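Local coordinates for molybdopterin biosynthesis Mog protein (Mycobacterium tuberculosis, PDB 2G4R) that probably takes part in molybdenum cofactor biosynthesis, binding molybdopterin in the manner of MogA-family proteins, at residues R4-V9 with S38-Q43. Residues are numbered along the deposited sequence; the frame is centred on the assembly and turned at random.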
ATOM      1  N   ARG A   4      -5.536   3.052  26.647  1.00 52.93           N
ATOM      2  CA  ARG A   4      -4.619   4.188  26.314  1.00 50.97           C
ATOM      3  C   ARG A   4      -3.873   4.095  24.940  1.00 48.59           C
ATOM      4  O   ARG A   4      -3.849   5.100  24.222  1.00 48.71           O
ATOM      5  CB  ARG A   4      -3.598   4.424  27.454  1.00 51.85           C
ATOM      6  CG  ARG A   4      -2.309   5.212  27.053  1.00 54.02           C
ATOM      7  CD  ARG A   4      -1.021   4.596  27.604  1.00 55.36           C
ATOM      8  NE  ARG A   4      -1.043   4.547  29.064  1.00 65.31           N
ATOM      9  CZ  ARG A   4      -0.742   5.562  29.886  1.00 69.16           C
ATOM     10  NH1 ARG A   4      -0.368   6.759  29.425  1.00 68.18           N
ATOM     11  NH2 ARG A   4      -0.821   5.370  31.199  1.00 67.75           N
ATOM     12  N   SER A   5      -3.258   2.953  24.578  1.00 45.20           N
ATOM     13  CA  SER A   5      -2.481   2.843  23.294  1.00 43.28           C
ATOM     14  C   SER A   5      -2.902   1.721  22.344  1.00 40.44           C
ATOM     15  O   SER A   5      -3.166   0.596  22.771  1.00 38.54           O
ATOM     16  CB  SER A   5      -0.978   2.719  23.557  1.00 42.71           C
ATOM     17  OG  SER A   5      -0.612   1.427  24.010  1.00 46.62           O
ATOM     18  N   ALA A   6      -2.967   2.017  21.047  1.00 37.94           N
ATOM     19  CA  ALA A   6      -3.513   1.040  20.110  1.00 36.98           C
ATOM     20  C   ALA A   6      -2.939   1.205  18.713  1.00 36.09           C
ATOM     21  O   ALA A   6      -2.380   2.278  18.377  1.00 34.08           O
ATOM     22  CB  ALA A   6      -5.095   1.120  20.080  1.00 36.78           C
ATOM     23  N   ARG A   7      -3.041   0.119  17.934  1.00 33.05           N
ATOM     24  CA  ARG A   7      -2.916   0.160  16.506  1.00 33.74           C
ATOM     25  C   ARG A   7      -4.073  -0.518  15.776  1.00 31.26           C
ATOM     26  O   ARG A   7      -4.681  -1.453  16.275  1.00 29.36           O
ATOM     27  CB  ARG A   7      -1.637  -0.495  16.098  1.00 33.08           C
ATOM     28  CG  ARG A   7      -0.447   0.308  16.552  1.00 35.55           C
ATOM     29  CD  ARG A   7       0.808  -0.136  15.932  1.00 39.86           C
ATOM     30  NE  ARG A   7       1.967   0.665  16.357  1.00 43.87           N
ATOM     31  CZ  ARG A   7       3.222   0.370  16.016  1.00 47.50           C
ATOM     32  NH1 ARG A   7       3.489  -0.660  15.201  1.00 44.38           N
ATOM     33  NH2 ARG A   7       4.224   1.115  16.484  1.00 49.55           N
ATOM     34  N   ILE A   8      -4.232  -0.107  14.518  1.00 31.22           N
ATOM     35  CA  ILE A   8      -5.225  -0.574  13.594  1.00 30.01           C
ATOM     36  C   ILE A   8      -4.528  -1.094  12.354  1.00 29.25           C
ATOM     37  O   ILE A   8      -3.725  -0.408  11.720  1.00 26.97           O
ATOM     38  CB  ILE A   8      -6.159   0.575  13.143  1.00 30.79           C
ATOM     39  CG1 ILE A   8      -6.857   1.209  14.337  1.00 28.47           C
ATOM     40  CG2 ILE A   8      -7.241   0.063  12.188  1.00 30.71           C
ATOM     41  CD1 ILE A   8      -7.567   2.523  13.949  1.00 31.23           C
ATOM     42  N   VAL A   9      -4.854  -2.317  12.002  1.00 27.17           N
ATOM     43  CA  VAL A   9      -4.279  -2.935  10.845  1.00 28.26           C
ATOM     44  C   VAL A   9      -5.439  -3.382   9.984  1.00 27.98           C
ATOM     45  O   VAL A   9      -6.212  -4.279  10.338  1.00 28.72           O
ATOM     46  CB  VAL A   9      -3.405  -4.110  11.278  1.00 28.32           C
ATOM     47  CG1 VAL A   9      -2.875  -4.850  10.070  1.00 30.77           C
ATOM     48  CG2 VAL A   9      -2.293  -3.619  12.256  1.00 28.27           C
ATOM     49  N   SER A  38      -6.218   7.698  21.337  1.00 51.46           N
ATOM     50  CA  SER A  38      -6.334   8.770  20.355  1.00 51.70           C
ATOM     51  C   SER A  38      -4.952   8.906  19.822  1.00 51.64           C
ATOM     52  O   SER A  38      -4.021   8.345  20.398  1.00 53.02           O
ATOM     53  CB  SER A  38      -6.786  10.109  20.974  1.00 52.89           C
ATOM     54  OG  SER A  38      -5.907  10.527  22.026  1.00 54.82           O
ATOM     55  N   SER A  39      -4.796   9.526  18.667  1.00 50.74           N
ATOM     56  CA  SER A  39      -5.694   9.398  17.553  1.00 48.17           C
ATOM     57  C   SER A  39      -4.848   8.385  16.826  1.00 47.10           C
ATOM     58  O   SER A  39      -3.621   8.590  16.653  1.00 47.43           O
ATOM     59  CB  SER A  39      -5.791  10.714  16.771  1.00 49.95           C
ATOM     60  OG  SER A  39      -4.579  11.467  16.888  1.00 52.07           O
ATOM     61  N   VAL A  40      -5.456   7.268  16.457  1.00 44.29           N
ATOM     62  CA  VAL A  40      -4.727   6.206  15.803  1.00 42.63           C
ATOM     63  C   VAL A  40      -5.126   6.236  14.346  1.00 41.23           C
ATOM     64  O   VAL A  40      -6.335   6.366  14.021  1.00 42.19           O
ATOM     65  CB  VAL A  40      -5.099   4.848  16.451  1.00 40.79           C
ATOM     66  CG1 VAL A  40      -4.269   3.742  15.877  1.00 45.04           C
ATOM     67  CG2 VAL A  40      -4.912   4.912  17.939  1.00 44.17           C
ATOM     68  N   GLN A  41      -4.151   6.083  13.460  1.00 38.73           N
ATOM     69  CA  GLN A  41      -4.423   6.055  12.043  1.00 39.13           C
ATOM     70  C   GLN A  41      -4.304   4.615  11.531  1.00 37.31           C
ATOM     71  O   GLN A  41      -3.396   3.899  11.930  1.00 34.56           O
ATOM     72  CB  GLN A  41      -3.446   6.973  11.305  1.00 39.85           C
ATOM     73  CG  GLN A  41      -3.250   8.384  12.000  1.00 45.78           C
ATOM     74  CD  GLN A  41      -4.574   9.083  12.345  1.00 51.96           C
ATOM     75  OE1 GLN A  41      -4.658   9.898  13.294  1.00 56.36           O
ATOM     76  NE2 GLN A  41      -5.603   8.776  11.573  1.00 48.02           N
ATOM     77  N   PRO A  42      -5.233   4.191  10.659  1.00 36.28           N
ATOM     78  CA  PRO A  42      -5.081   2.823  10.102  1.00 36.23           C
ATOM     79  C   PRO A  42      -3.767   2.558   9.363  1.00 35.18           C
ATOM     80  O   PRO A  42      -3.345   3.404   8.562  1.00 34.99           O
ATOM     81  CB  PRO A  42      -6.240   2.716   9.103  1.00 35.84           C
ATOM     82  CG  PRO A  42      -7.244   3.766   9.515  1.00 36.95           C
ATOM     83  CD  PRO A  42      -6.468   4.857  10.201  1.00 38.12           C
ATOM     84  N   GLN A  43      -3.163   1.385   9.590  1.00 34.17           N
ATOM     85  CA  GLN A  43      -2.127   0.827   8.682  1.00 34.48           C
ATOM     86  C   GLN A  43      -2.796  -0.176   7.772  1.00 33.79           C
ATOM     87  O   GLN A  43      -3.407  -1.144   8.235  1.00 34.53           O
ATOM     88  CB  GLN A  43      -1.009   0.065   9.427  1.00 34.14           C
ATOM     89  CG  GLN A  43      -0.687   0.743  10.715  1.00 37.79           C
ATOM     90  CD  GLN A  43       0.117  -0.060  11.721  1.00 39.04           C
ATOM     91  OE1 GLN A  43       0.903  -0.989  11.389  1.00 35.95           O
ATOM     92  NE2 GLN A  43      -0.034   0.356  12.968  1.00 35.32           N
TER
HETATM   93  O   HOH W   1       2.441  -2.224  13.325  1.00 40.06           O
HETATM   94  O   HOH W   2      -2.296   1.884  13.675  1.00 30.99           O
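The guanidinium of R7 and the amide of Q43 are turned 65° from each other and linked through water 1, which sits at the guanidinium edge, in its plane, taking a bond from NH1 of R7 and giving one to OE1 of Q43. The contact illustrates how the first beta-alpha-beta crossover of the molybdopterin-binding domain is closed: strand 6-11 leads through helix 24-34 to strand 43-45, at one edge of the sheet within this chain. R7 runs extended from CG to NE, crossing the Q43 side chain at a slant, with CD 3.1 Å from NE2 of Q43. V9 and Q43 form a parallel bridge, in which the backbone N of Q43 donates to O of I8 (2.8 Å, nearly straight at 168°) and CA of V9 makes a CH...O contact with O of Q43. Just before that bridge, the loop stands off from the strand and water 2 fills in for a direct bond: it accepts from N of I8 and NE2 of Q43 and donates to O of Q41. I8 points toward the loop and also packs on I28 and L32 of helix 24-34. V40 swings CG1 away from its own N (chi1 -175°), which brings that methyl to 3.9 Å from CG1 of I8 and 3.5 Å from O of A6.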